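Hut operon positive regulatory protein (Bacillus subtilis, PDB 4H4L) binds cis-acting sequences on hut mRNA in the presence of histidine, suppressing transcription termination and so switching on the histidine-utilisation operon. Local coordinates at residues A[12-17]-A[139-144]; A[80-85]-A[121-126]; A[106-111]-A[117-122]; A[126-131]-A[135-140]. The protein carries 1 engineered substitution. All blocks are in the same frame, centred on the assembly; numbering follows the deposited sequence.

All four interactions gather on one antiparallel sheet. Interactions 1 and 2 are buried layer-to-layer contacts made mainly by apolar side chains, with no polar bond between layers: helix 9-17 packs on strand 137-147 and helix 70-87 on strand 120-130, from opposite faces of the sheet. Interactions 3 and 4 are partly buried hairpins whose backbone bonds join strand 120-130 to its two neighbours, strand 99-109 and strand 137-147. Their centres lie about 29 Å apart, on opposite sides of the chain's centre. Charge appears at these ends: interaction 3 carries an Arg108-Asp119 salt bridge, and interaction 4 a zinc ion with bound histidine. Interactions 1 and 4 share Glu139 and Thr140, and both meet the second subunit.

Interaction 1 (A[12-17]-A[139-144]); sequences LSVLLL and ETFGVG
Val14 and Val143 mark the nearest backbone approach between helix segment 12-17 and strand segment 139-144, with 8.4 Å from Val14 CA to Val143 CA, a separation that leaves room for side chains between the two layers. This is helix-on-sheet packing: helix 9-17 lies against strand 137-147, an outermost strand of the chain's four-stranded antiparallel sheet. The contact is small, burying 125 Å² in all, and purely apolar, with Val14 doing nearly all the work on the helix side. Val14 turns both methyls to the strand. Its CG1, placed anti to the backbone N (chi1 173°), meets the Phe141 ring at the edge, in the ring plane, with 3.5 Å from Val14 CG1 to Phe141 CZ. The aromatic side chain also stands anti to its own backbone N (chi1 -154°), which carries CZ forward from a CB that does not itself face the helix. All three touching residues are buried. The second subunit helps to enclose them: its own Phe141 ring meets this one at a shallow angle, and its Leu18 packs on Val14, placing the contact at a subunit interface. Next along the helix, Ser13 OG is hydrogen-bonded to Ser124 OG of strand 120-130. Val14 and Val143 cross at about a right angle, and the other methyl, Val14 CG2, lies 4.0 Å from both Phe141 CZ and Val143 CG2.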
loop_
_atom_site.group_PDB
_atom_site.type_symbol
_atom_site.label_atom_id
_atom_site.label_comp_id
_atom_site.label_asym_id
_atom_site.label_seq_id
_atom_site.Cartn_x
_atom_site.Cartn_y
_atom_site.Cartn_z
ATOM N N LEU A 12 -22.337 -17.390 -3.157
ATOM C CA LEU A 12 -23.539 -17.226 -3.960
ATOM C C LEU A 12 -23.344 -16.268 -5.117
ATOM O O LEU A 12 -23.477 -16.670 -6.280
ATOM C CB LEU A 12 -24.697 -16.747 -3.087
ATOM C CG LEU A 12 -25.455 -17.890 -2.428
ATOM C CD1 LEU A 12 -26.488 -17.360 -1.448
ATOM C CD2 LEU A 12 -26.102 -18.711 -3.529
ATOM N N SER A 13 -23.036 -15.007 -4.777
ATOM C CA SER A 13 -22.688 -13.960 -5.740
ATOM C C SER A 13 -21.606 -14.424 -6.710
ATOM O O SER A 13 -21.648 -14.115 -7.909
ATOM C CB SER A 13 -22.192 -12.730 -4.995
ATOM O OG SER A 13 -21.012 -13.040 -4.286
ATOM N N VAL A 14 -20.634 -15.166 -6.185
ATOM C CA VAL A 14 -19.531 -15.683 -6.992
ATOM C C VAL A 14 -19.944 -16.813 -7.950
ATOM O O VAL A 14 -19.672 -16.731 -9.159
ATOM C CB VAL A 14 -18.359 -16.108 -6.098
ATOM C CG1 VAL A 14 -17.298 -16.800 -6.919
ATOM C CG2 VAL A 14 -17.766 -14.886 -5.417
ATOM N N LEU A 15 -20.596 -17.853 -7.415
ATOM C CA LEU A 15 -21.206 -18.886 -8.254
ATOM C C LEU A 15 -22.124 -18.212 -9.269
ATOM O O LEU A 15 -22.196 -18.602 -10.437
ATOM C CB LEU A 15 -21.998 -19.891 -7.409
ATOM C CG LEU A 15 -21.235 -20.966 -6.611
ATOM C CD1 LEU A 15 -21.803 -21.085 -5.206
ATOM C CD2 LEU A 15 -21.192 -22.338 -7.296
ATOM N N LEU A 16 -22.807 -17.172 -8.816
ATOM C CA LEU A 16 -23.741 -16.461 -9.664
ATOM C C LEU A 16 -23.008 -15.816 -10.828
ATOM O O LEU A 16 -23.391 -15.978 -11.987
ATOM C CB LEU A 16 -24.506 -15.415 -8.851
ATOM C CG LEU A 16 -25.247 -14.323 -9.613
ATOM C CD1 LEU A 16 -26.370 -14.915 -10.472
ATOM C CD2 LEU A 16 -25.760 -13.288 -8.611
ATOM N N LEU A 17 -21.925 -15.133 -10.494
ATOM C CA LEU A 17 -21.121 -14.382 -11.437
ATOM C C LEU A 17 -20.370 -15.286 -12.410
ATOM O O LEU A 17 -20.276 -14.988 -13.601
ATOM C CB LEU A 17 -20.130 -13.534 -10.653
ATOM C CG LEU A 17 -19.850 -12.103 -11.060
ATOM C CD1 LEU A 17 -18.881 -11.559 -10.039
ATOM C CD2 LEU A 17 -19.214 -12.051 -12.429
ATOM N N GLU A 139 -6.678 -13.478 -16.034
ATOM C CA GLU A 139 -7.958 -13.303 -15.378
ATOM C C GLU A 139 -7.826 -12.434 -14.167
ATOM O O GLU A 139 -6.696 -12.101 -13.765
ATOM C CB GLU A 139 -8.557 -14.645 -14.995
ATOM C CG GLU A 139 -9.296 -15.311 -16.134
ATOM C CD GLU A 139 -9.287 -16.818 -15.990
ATOM O OE1 GLU A 139 -10.327 -17.402 -15.614
ATOM O OE2 GLU A 139 -8.209 -17.400 -16.213
ATOM N N THR A 140 -8.985 -12.075 -13.589
ATOM C CA THR A 140 -9.008 -11.315 -12.336
ATOM C C THR A 140 -10.265 -11.419 -11.497
ATOM O O THR A 140 -11.380 -11.726 -11.969
ATOM C CB THR A 140 -8.667 -9.855 -12.544
ATOM O OG1 THR A 140 -8.280 -9.315 -11.295
ATOM C CG2 THR A 140 -9.850 -9.112 -13.069
ATOM N N PHE A 141 -10.077 -11.160 -10.213
ATOM C CA PHE A 141 -11.091 -11.514 -9.282
ATOM C C PHE A 141 -10.967 -10.738 -7.993
ATOM O O PHE A 141 -9.869 -10.543 -7.496
ATOM C CB PHE A 141 -10.945 -13.001 -9.006
ATOM C CG PHE A 141 -12.201 -13.641 -8.575
ATOM C CD1 PHE A 141 -12.978 -14.322 -9.495
ATOM C CD2 PHE A 141 -12.624 -13.543 -7.251
ATOM C CE1 PHE A 141 -14.165 -14.903 -9.101
ATOM C CE2 PHE A 141 -13.808 -14.119 -6.844
ATOM C CZ PHE A 141 -14.579 -14.799 -7.773
ATOM N N GLY A 142 -12.101 -10.324 -7.443
ATOM C CA GLY A 142 -12.129 -9.576 -6.194
ATOM C C GLY A 142 -13.482 -9.640 -5.513
ATOM O O GLY A 142 -14.527 -9.567 -6.182
ATOM N N VAL A 143 -13.470 -9.772 -4.189
ATOM C CA VAL A 143 -14.709 -9.825 -3.410
ATOM C C VAL A 143 -14.724 -8.914 -2.191
ATOM O O VAL A 143 -13.945 -9.089 -1.273
ATOM C CB VAL A 143 -15.047 -11.266 -2.970
ATOM C CG1 VAL A 143 -16.374 -11.301 -2.256
ATOM C CG2 VAL A 143 -15.119 -12.162 -4.190
ATOM N N GLY A 144 -15.638 -7.957 -2.173
ATOM C CA GLY A 144 -15.715 -7.013 -1.062
ATOM C C GLY A 144 -16.964 -7.292 -0.279
ATOM O O GLY A 144 -18.042 -7.426 -0.862
#

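Interaction 2 (A[80-85]-A[121-126]); sequences MEALHG and IAVSLY
Ala82 sits against Val123 and Leu125 where helix 70-87 packs on strand 120-130, a helix-on-sheet layer of this alpha+beta fold. The evidence for close packing is the short segment axes, which pass 7.9 Å apart, with the helix running in nearly the same direction as the strand at an angle of 28°. This is consistent with the small residue at the nearest point, where Ala82 CA and Val123 CA are 6.2 Å apart. Contacts to backbone come first. The Ala82 methyl points at the strand and rests on a carbonyl, with 3.2 Å from Ala82 CB to Val123 O, while Leu125 reaches back to the helix main chain, its CD1 lying 3.7 Å from Leu83 N. The apolar contacts between side chains centre on the same leucine. Its CG lies beside the backbone N and anti to the carbonyl carbon (chi1 -65°), and CD1 leads the branch against the helix. Leu83 takes a lesser share, since its CB turns from the strand and CD2 alone comes round to Leu125 CD1. Val50 and Ile54 of helix 47-60 extend this apolar layer, packing on Leu83 and Leu125 respectively. Alternation along the strand bears out a two-sided sheet: Ser124, between the two contacting residues, faces helix 9-17 instead and packs on Val14. The methyl-to-methyl contact here is 3.6 Å, from Ala82 CB to Leu125 CD1.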
loop_
_atom_site.group_PDB
_atom_site.type_symbol
_atom_site.label_atom_id
_atom_site.label_comp_id
_atom_site.label_asym_id
_atom_site.label_seq_id
_atom_site.Cartn_x
_atom_site.Cartn_y
_atom_site.Cartn_z
ATOM N N MET A 80 -14.349 -0.918 -3.012
ATOM C CA MET A 80 -12.891 -0.712 -2.808
ATOM C C MET A 80 -12.303 -2.046 -2.483
ATOM O O MET A 80 -11.312 -2.474 -3.082
ATOM C CB MET A 80 -12.538 0.163 -1.605
ATOM C CG MET A 80 -12.839 1.630 -1.728
ATOM S SD MET A 80 -11.427 2.467 -2.420
ATOM C CE MET A 80 -11.950 2.405 -4.139
ATOM N N GLU A 81 -12.937 -2.705 -1.525
ATOM C CA GLU A 81 -12.456 -3.976 -1.085
ATOM C C GLU A 81 -12.393 -5.001 -2.207
ATOM O O GLU A 81 -11.393 -5.695 -2.335
ATOM C CB GLU A 81 -13.223 -4.456 0.141
ATOM C CG GLU A 81 -12.460 -4.099 1.386
ATOM C CD GLU A 81 -13.258 -4.272 2.642
ATOM O OE1 GLU A 81 -13.475 -3.251 3.361
ATOM O OE2 GLU A 81 -13.627 -5.436 2.917
ATOM N N ALA A 82 -13.402 -5.055 -3.053
ATOM C CA ALA A 82 -13.361 -5.979 -4.195
ATOM C C ALA A 82 -12.289 -5.625 -5.202
ATOM O O ALA A 82 -11.678 -6.497 -5.779
ATOM C CB ALA A 82 -14.734 -6.094 -4.880
ATOM N N LEU A 83 -12.075 -4.337 -5.437
ATOM C CA LEU A 83 -11.014 -3.897 -6.373
ATOM C C LEU A 83 -9.595 -4.235 -5.844
ATOM O O LEU A 83 -8.636 -4.314 -6.640
ATOM C CB LEU A 83 -11.129 -2.394 -6.638
ATOM C CG LEU A 83 -12.204 -1.751 -7.505
ATOM C CD1 LEU A 83 -12.314 -0.262 -7.196
ATOM C CD2 LEU A 83 -11.821 -1.945 -8.958
ATOM N N HIS A 84 -9.448 -4.427 -4.522
ATOM C CA HIS A 84 -8.146 -4.865 -4.003
ATOM C C HIS A 84 -7.773 -6.205 -4.576
ATOM O O HIS A 84 -6.615 -6.434 -4.877
ATOM C CB HIS A 84 -8.071 -4.899 -2.490
ATOM C CG HIS A 84 -7.550 -3.628 -1.874
ATOM N ND1 HIS A 84 -8.373 -2.707 -1.293
ATOM C CD2 HIS A 84 -6.243 -3.127 -1.751
ATOM C CE1 HIS A 84 -7.629 -1.664 -0.818
ATOM N NE2 HIS A 84 -6.323 -1.926 -1.088
ATOM N N GLY A 85 -8.763 -7.084 -4.750
ATOM C CA GLY A 85 -8.566 -8.375 -5.374
ATOM C C GLY A 85 -8.166 -8.225 -6.810
ATOM O O GLY A 85 -7.221 -8.850 -7.273
ATOM N N ILE A 121 -23.585 -6.567 2.429
ATOM C CA ILE A 121 -23.506 -6.483 0.960
ATOM C C ILE A 121 -22.230 -7.137 0.420
ATOM O O ILE A 121 -21.242 -7.266 1.131
ATOM C CB ILE A 121 -23.724 -5.030 0.462
ATOM C CG1 ILE A 121 -23.945 -4.982 -1.048
ATOM C CG2 ILE A 121 -22.592 -4.118 0.887
ATOM C CD1 ILE A 121 -24.433 -3.630 -1.515
ATOM N N ALA A 122 -22.258 -7.591 -0.821
ATOM C CA ALA A 122 -21.102 -8.264 -1.359
ATOM C C ALA A 122 -20.976 -7.820 -2.770
ATOM O O ALA A 122 -21.936 -7.915 -3.508
ATOM C CB ALA A 122 -21.262 -9.770 -1.308
ATOM N N VAL A 123 -19.800 -7.299 -3.120
ATOM C CA VAL A 123 -19.525 -6.847 -4.459
ATOM C C VAL A 123 -18.478 -7.808 -5.016
ATOM O O VAL A 123 -17.390 -7.912 -4.467
ATOM C CB VAL A 123 -19.043 -5.400 -4.425
ATOM C CG1 VAL A 123 -18.854 -4.871 -5.822
ATOM C CG2 VAL A 123 -20.046 -4.525 -3.680
ATOM N N SER A 124 -18.825 -8.574 -6.044
ATOM C CA SER A 124 -17.921 -9.612 -6.521
ATOM C C SER A 124 -17.541 -9.275 -7.937
ATOM O O SER A 124 -18.413 -8.989 -8.747
ATOM C CB SER A 124 -18.582 -11.004 -6.481
ATOM O OG SER A 124 -18.982 -11.373 -5.161
ATOM N N LEU A 125 -16.244 -9.297 -8.237
ATOM C CA LEU A 125 -15.776 -8.871 -9.544
ATOM C C LEU A 125 -15.143 -10.043 -10.272
ATOM O O LEU A 125 -14.396 -10.784 -9.648
ATOM C CB LEU A 125 -14.733 -7.786 -9.347
ATOM C CG LEU A 125 -15.216 -6.486 -8.724
ATOM C CD1 LEU A 125 -14.021 -5.615 -8.375
ATOM C CD2 LEU A 125 -16.108 -5.767 -9.718
ATOM N N TYR A 126 -15.438 -10.225 -11.562
ATOM C CA TYR A 126 -14.696 -11.203 -12.384
ATOM C C TYR A 126 -14.461 -10.771 -13.822
ATOM O O TYR A 126 -15.302 -10.158 -14.438
ATOM C CB TYR A 126 -15.313 -12.617 -12.340
ATOM C CG TYR A 126 -14.632 -13.593 -13.280
ATOM C CD1 TYR A 126 -15.214 -13.939 -14.511
ATOM C CD2 TYR A 126 -13.381 -14.133 -12.968
ATOM C CE1 TYR A 126 -14.579 -14.806 -15.393
ATOM C CE2 TYR A 126 -12.738 -14.992 -13.842
ATOM C CZ TYR A 126 -13.337 -15.326 -15.044
ATOM O OH TYR A 126 -12.685 -16.183 -15.895
#

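Interaction 3 (A[106-111]-A[117-122]); sequences VLRGNP and EGDWIA
Asp119 OD1 receives the shortest sound polar bond of this contact, 2.7 Å from Arg108 NE, a salt bridge near the turn end of the beta hairpin formed by strands 99-109 and 120-130. The guanidinium is met at its edge, yet the two flat groups stand 76° apart and NE approaches from above the carboxylate plane, so this is a single-atom grip and not a bidentate pairing. Arg108 reaches it with CG anti to the backbone N (chi1 169°) and the chain extended as far as NE. Its outer nitrogens have other partners, NH2 in a salt bridge with Glu71 OE2 and NH1 bonded to Val63 O. A leucine in place of Arg108 would probably leave both Asp119 and Glu71 without this cationic mate, and the Asp119 carboxylate freer to turn. Along the strands from the bridge the backbones run antiparallel, the short segment axes at 167°. Leu107 and Ala122 form a hydrogen-bonded pair, Ala122 N to Leu107 O being 2.9 Å; Gly109 and Trp120 form the next, with 3.2 Å from Gly109 N to Trp120 O. Between them Arg108 and Ile121 are a non-hydrogen-bonded pair, and on their side of the sheet Ile121 CD1 packs 3.8 Å from Val106 CG1. The Trp120 ring meets that of Tyr69 of the fourth subunit, with the planes near parallel. The indole is held within its own segment too: NE1 donates to Glu117 O at 3.2 Å, with the acceptor in the ring plane.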
loop_
_atom_site.group_PDB
_atom_site.type_symbol
_atom_site.label_atom_id
_atom_site.label_comp_id
_atom_site.label_asym_id
_atom_site.label_seq_id
_atom_site.Cartn_x
_atom_site.Cartn_y
_atom_site.Cartn_z
ATOM N N VAL A 106 -23.772 -8.125 -7.448
ATOM C CA VAL A 106 -23.984 -7.473 -6.138
ATOM C C VAL A 106 -25.114 -8.122 -5.337
ATOM O O VAL A 106 -26.276 -8.073 -5.730
ATOM C CB VAL A 106 -24.347 -5.976 -6.246
ATOM C CG1 VAL A 106 -24.420 -5.355 -4.860
ATOM C CG2 VAL A 106 -23.368 -5.231 -7.131
ATOM N N LEU A 107 -24.767 -8.701 -4.195
ATOM C CA LEU A 107 -25.743 -9.336 -3.319
ATOM C C LEU A 107 -25.991 -8.557 -2.038
ATOM O O LEU A 107 -25.051 -8.027 -1.447
ATOM C CB LEU A 107 -25.313 -10.755 -2.961
ATOM C CG LEU A 107 -25.965 -11.929 -3.678
ATOM C CD1 LEU A 107 -25.719 -13.187 -2.871
ATOM C CD2 LEU A 107 -27.461 -11.725 -3.826
ATOM N N ARG A 108 -27.260 -8.499 -1.622
ATOM C CA ARG A 108 -27.650 -7.914 -0.336
ATOM C C ARG A 108 -28.699 -8.737 0.443
ATOM O O ARG A 108 -29.722 -9.175 -0.099
ATOM C CB ARG A 108 -28.133 -6.471 -0.493
ATOM C CG ARG A 108 -28.789 -5.946 0.775
ATOM C CD ARG A 108 -29.548 -4.669 0.501
ATOM N NE ARG A 108 -29.837 -3.931 1.727
ATOM C CZ ARG A 108 -29.998 -2.610 1.778
ATOM N NH1 ARG A 108 -29.903 -1.886 0.654
ATOM N NH2 ARG A 108 -30.254 -2.009 2.944
ATOM N N GLY A 109 -28.437 -8.907 1.732
ATOM C CA GLY A 109 -29.280 -9.704 2.598
ATOM C C GLY A 109 -28.481 -10.134 3.804
ATOM O O GLY A 109 -27.284 -9.863 3.897
ATOM N N ASN A 110 -29.144 -10.806 4.737
ATOM C CA ASN A 110 -28.482 -11.271 5.941
ATOM C C ASN A 110 -28.090 -12.746 5.854
ATOM O O ASN A 110 -28.960 -13.596 5.695
ATOM C CB ASN A 110 -29.368 -11.019 7.152
ATOM C CG ASN A 110 -28.639 -11.251 8.443
ATOM O OD1 ASN A 110 -27.655 -11.983 8.478
ATOM N ND2 ASN A 110 -29.109 -10.623 9.513
ATOM N N PRO A 111 -26.776 -13.053 5.945
ATOM C CA PRO A 111 -26.278 -14.439 5.927
ATOM C C PRO A 111 -25.808 -15.023 7.282
ATOM O O PRO A 111 -25.195 -16.108 7.294
ATOM C CB PRO A 111 -25.094 -14.359 4.954
ATOM C CG PRO A 111 -24.618 -12.935 5.050
ATOM C CD PRO A 111 -25.669 -12.099 5.749
ATOM N N GLU A 117 -28.495 -9.055 12.976
ATOM C CA GLU A 117 -27.303 -8.741 12.188
ATOM C C GLU A 117 -27.585 -7.821 10.997
ATOM O O GLU A 117 -26.679 -7.191 10.471
ATOM C CB GLU A 117 -26.642 -10.035 11.699
ATOM C CG GLU A 117 -25.123 -10.017 11.785
ATOM C CD GLU A 117 -24.616 -10.146 13.210
ATOM O OE1 GLU A 117 -24.174 -11.261 13.576
ATOM O OE2 GLU A 117 -24.675 -9.141 13.961
ATOM N N GLY A 118 -28.840 -7.763 10.570
ATOM C CA GLY A 118 -29.230 -6.950 9.431
ATOM C C GLY A 118 -28.683 -7.370 8.068
ATOM O O GLY A 118 -28.148 -8.488 7.880
ATOM N N ASP A 119 -28.839 -6.451 7.119
ATOM C CA ASP A 119 -28.337 -6.618 5.768
ATOM C C ASP A 119 -26.803 -6.419 5.713
ATOM O O ASP A 119 -26.243 -5.566 6.422
ATOM C CB ASP A 119 -29.024 -5.602 4.834
ATOM C CG ASP A 119 -30.390 -6.061 4.314
ATOM O OD1 ASP A 119 -31.111 -5.202 3.760
ATOM O OD2 ASP A 119 -30.742 -7.254 4.421
ATOM N N TRP A 120 -26.154 -7.216 4.864
ATOM C CA TRP A 120 -24.739 -7.086 4.502
ATOM C C TRP A 120 -24.685 -7.051 3.008
ATOM O O TRP A 120 -25.653 -7.447 2.353
ATOM C CB TRP A 120 -23.922 -8.263 5.050
ATOM C CG TRP A 120 -23.706 -8.143 6.539
ATOM C CD1 TRP A 120 -24.677 -8.114 7.530
ATOM C CD2 TRP A 120 -22.432 -7.977 7.261
ATOM N NE1 TRP A 120 -24.117 -7.946 8.770
ATOM C CE2 TRP A 120 -22.780 -7.859 8.684
ATOM C CE3 TRP A 120 -21.094 -7.913 6.889
ATOM C CZ2 TRP A 120 -21.817 -7.695 9.667
ATOM C CZ3 TRP A 120 -20.136 -7.749 7.889
ATOM C CH2 TRP A 120 -20.489 -7.641 9.245
ATOM N N ILE A 121 -23.585 -6.567 2.429
ATOM C CA ILE A 121 -23.506 -6.483 0.960
ATOM C C ILE A 121 -22.230 -7.137 0.420
ATOM O O ILE A 121 -21.242 -7.266 1.131
ATOM C CB ILE A 121 -23.724 -5.030 0.462
ATOM C CG1 ILE A 121 -23.945 -4.982 -1.048
ATOM C CG2 ILE A 121 -22.592 -4.118 0.887
ATOM C CD1 ILE A 121 -24.433 -3.630 -1.515
ATOM N N ALA A 122 -22.258 -7.591 -0.821
ATOM C CA ALA A 122 -21.102 -8.264 -1.359
ATOM C C ALA A 122 -20.976 -7.820 -2.770
ATOM O O ALA A 122 -21.936 -7.915 -3.508
ATOM C CB ALA A 122 -21.262 -9.770 -1.308
#

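Interaction 4 (A[126-131]-A[135-140]); sequences YGTIGA and GLEHET. With ZN (zinc ion), chain R; HIS (histidine), chain Q.
The pocket for the activating histidine, with its zinc ion, is built on this beta hairpin of strands 120-130 and 137-147, where Ile129 and His138 lie side by side and point the same way. His138 NE2 binds zinc at 2.2 Å, and NE2 of the ligand histidine binds it at 2.0 Å; His73 and His77 of the fifth subunit complete the four ligands. The ring's other nitrogen sets its rotation: His138 ND1 donates to Glu139 O at 2.9 Å, in the ring plane and on a lone pair, which leaves NE2 turned to the metal. Ile129 CG2 packs against the ring, 3.6 Å from His138 CE1. Near the ligand carboxylate, Gly130 CA lies 3.3 Å from the ligand OXT, and the Ala131 methyl packs on the ligand O. Paired bonds hold this frame, Ile129 N to His138 O and His138 N to Ile129 O, both 3.0 Å and both nearly straight. At the far end Tyr126, its ring swung out anti to the backbone N (chi1 175°), donates from OH to Glu139 OE1 at 2.7 Å, on the anti side of the carboxylate. A phenylalanine in its place would probably leave Glu139 OE1 without its tyrosine partner, with the bond from Arg11 N of the second subunit remaining. Such histidine nitrogens from two subunits converging on one metal are typical of an intersubunit zinc site, here shared with the bound amino acid.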
loop_
_atom_site.group_PDB
_atom_site.type_symbol
_atom_site.label_atom_id
_atom_site.label_comp_id
_atom_site.label_asym_id
_atom_site.label_seq_id
_atom_site.Cartn_x
_atom_site.Cartn_y
_atom_site.Cartn_z
ATOM N N TYR A 126 -15.438 -10.225 -11.562
ATOM C CA TYR A 126 -14.696 -11.203 -12.384
ATOM C C TYR A 126 -14.461 -10.771 -13.822
ATOM O O TYR A 126 -15.302 -10.158 -14.438
ATOM C CB TYR A 126 -15.313 -12.617 -12.340
ATOM C CG TYR A 126 -14.632 -13.593 -13.280
ATOM C CD1 TYR A 126 -15.214 -13.939 -14.511
ATOM C CD2 TYR A 126 -13.381 -14.133 -12.968
ATOM C CE1 TYR A 126 -14.579 -14.806 -15.393
ATOM C CE2 TYR A 126 -12.738 -14.992 -13.842
ATOM C CZ TYR A 126 -13.337 -15.326 -15.044
ATOM O OH TYR A 126 -12.685 -16.183 -15.895
ATOM N N GLY A 127 -13.305 -11.120 -14.368
ATOM C CA GLY A 127 -12.997 -10.773 -15.740
ATOM C C GLY A 127 -11.512 -10.790 -15.993
ATOM O O GLY A 127 -10.763 -11.488 -15.349
ATOM N N THR A 128 -11.070 -10.026 -16.962
ATOM C CA THR A 128 -9.652 -9.971 -17.198
ATOM C C THR A 128 -9.034 -8.607 -16.890
ATOM O O THR A 128 -9.739 -7.605 -16.705
ATOM C CB THR A 128 -9.320 -10.284 -18.642
ATOM O OG1 THR A 128 -9.651 -9.133 -19.415
ATOM C CG2 THR A 128 -10.086 -11.511 -19.111
ATOM N N ILE A 129 -7.703 -8.638 -16.833
ATOM C CA ILE A 129 -6.840 -7.513 -16.647
ATOM C C ILE A 129 -5.670 -7.791 -17.590
ATOM O O ILE A 129 -5.278 -8.955 -17.776
ATOM C CB ILE A 129 -6.383 -7.414 -15.177
ATOM C CG1 ILE A 129 -5.700 -6.059 -14.916
ATOM C CG2 ILE A 129 -5.541 -8.631 -14.770
ATOM C CD1 ILE A 129 -5.757 -5.631 -13.470
ATOM N N GLY A 130 -5.138 -6.738 -18.211
ATOM C CA GLY A 130 -4.097 -6.909 -19.225
ATOM C C GLY A 130 -3.739 -5.576 -19.844
ATOM O O GLY A 130 -4.246 -4.524 -19.415
ATOM N N ALA A 131 -2.868 -5.631 -20.849
ATOM C CA ALA A 131 -2.307 -4.445 -21.468
ATOM C C ALA A 131 -3.364 -3.744 -22.281
ATOM O O ALA A 131 -4.321 -4.400 -22.713
ATOM C CB ALA A 131 -1.132 -4.819 -22.350
ATOM N N GLY A 135 -6.527 -8.705 -25.319
ATOM C CA GLY A 135 -6.065 -9.990 -25.867
ATOM C C GLY A 135 -4.859 -10.525 -25.111
ATOM O O GLY A 135 -4.801 -11.719 -24.777
ATOM N N LEU A 136 -3.888 -9.636 -24.873
ATOM C CA LEU A 136 -2.755 -9.888 -23.964
ATOM C C LEU A 136 -3.182 -9.678 -22.515
ATOM O O LEU A 136 -2.994 -8.593 -21.946
ATOM C CB LEU A 136 -1.569 -8.971 -24.283
ATOM C CG LEU A 136 -0.872 -9.056 -25.642
ATOM C CD1 LEU A 136 -0.926 -10.467 -26.231
ATOM C CD2 LEU A 136 -1.488 -8.052 -26.604
ATOM N N GLU A 137 -3.755 -10.733 -21.928
ATOM C CA GLU A 137 -4.456 -10.620 -20.657
ATOM C C GLU A 137 -4.392 -11.892 -19.831
ATOM O O GLU A 137 -3.949 -12.935 -20.291
ATOM C CB GLU A 137 -5.922 -10.230 -20.894
ATOM C CG GLU A 137 -6.793 -11.374 -21.397
ATOM C CD GLU A 137 -8.012 -10.916 -22.183
ATOM O OE1 GLU A 137 -8.907 -11.760 -22.445
ATOM O OE2 GLU A 137 -8.068 -9.723 -22.560
ATOM N N HIS A 138 -4.820 -11.763 -18.588
ATOM C CA HIS A 138 -5.072 -12.889 -17.727
ATOM C C HIS A 138 -6.238 -12.544 -16.858
ATOM O O HIS A 138 -6.773 -11.448 -16.943
ATOM C CB HIS A 138 -3.819 -13.368 -16.952
ATOM C CG HIS A 138 -3.295 -12.413 -15.880
ATOM N ND1 HIS A 138 -4.009 -12.060 -14.786
ATOM C CD2 HIS A 138 -2.045 -11.808 -15.742
ATOM C CE1 HIS A 138 -3.260 -11.251 -14.013
ATOM N NE2 HIS A 138 -2.057 -11.106 -14.600
ATOM N N GLU A 139 -6.678 -13.478 -16.034
ATOM C CA GLU A 139 -7.958 -13.303 -15.378
ATOM C C GLU A 139 -7.826 -12.434 -14.167
ATOM O O GLU A 139 -6.696 -12.101 -13.765
ATOM C CB GLU A 139 -8.557 -14.645 -14.995
ATOM C CG GLU A 139 -9.296 -15.311 -16.134
ATOM C CD GLU A 139 -9.287 -16.818 -15.990
ATOM O OE1 GLU A 139 -10.327 -17.402 -15.614
ATOM O OE2 GLU A 139 -8.209 -17.400 -16.213
ATOM N N THR A 140 -8.985 -12.075 -13.589
ATOM C CA THR A 140 -9.008 -11.315 -12.336
ATOM C C THR A 140 -10.265 -11.419 -11.497
ATOM O O THR A 140 -11.380 -11.726 -11.969
ATOM C CB THR A 140 -8.667 -9.855 -12.544
ATOM O OG1 THR A 140 -8.280 -9.315 -11.295
ATOM C CG2 THR A 140 -9.850 -9.112 -13.069
HETATM ZN ZN ZN R . -0.111 -10.412 -13.991
HETATM N N HIS Q . -0.469 -4.184 -18.187
HETATM C CA HIS Q . -0.399 -5.540 -17.583
HETATM C C HIS Q . -0.293 -6.475 -18.700
HETATM O O HIS Q . 0.409 -6.121 -19.632
HETATM C CB HIS Q . -1.647 -5.858 -16.773
HETATM C CG HIS Q . -1.449 -6.897 -15.673
HETATM N ND1 HIS Q . -1.793 -6.667 -14.370
HETATM C CD2 HIS Q . -0.950 -8.172 -15.712
HETATM C CE1 HIS Q . -1.523 -7.743 -13.643
HETATM N NE2 HIS Q . -1.034 -8.658 -14.460
HETATM O OXT HIS Q . -0.892 -7.556 -18.688
#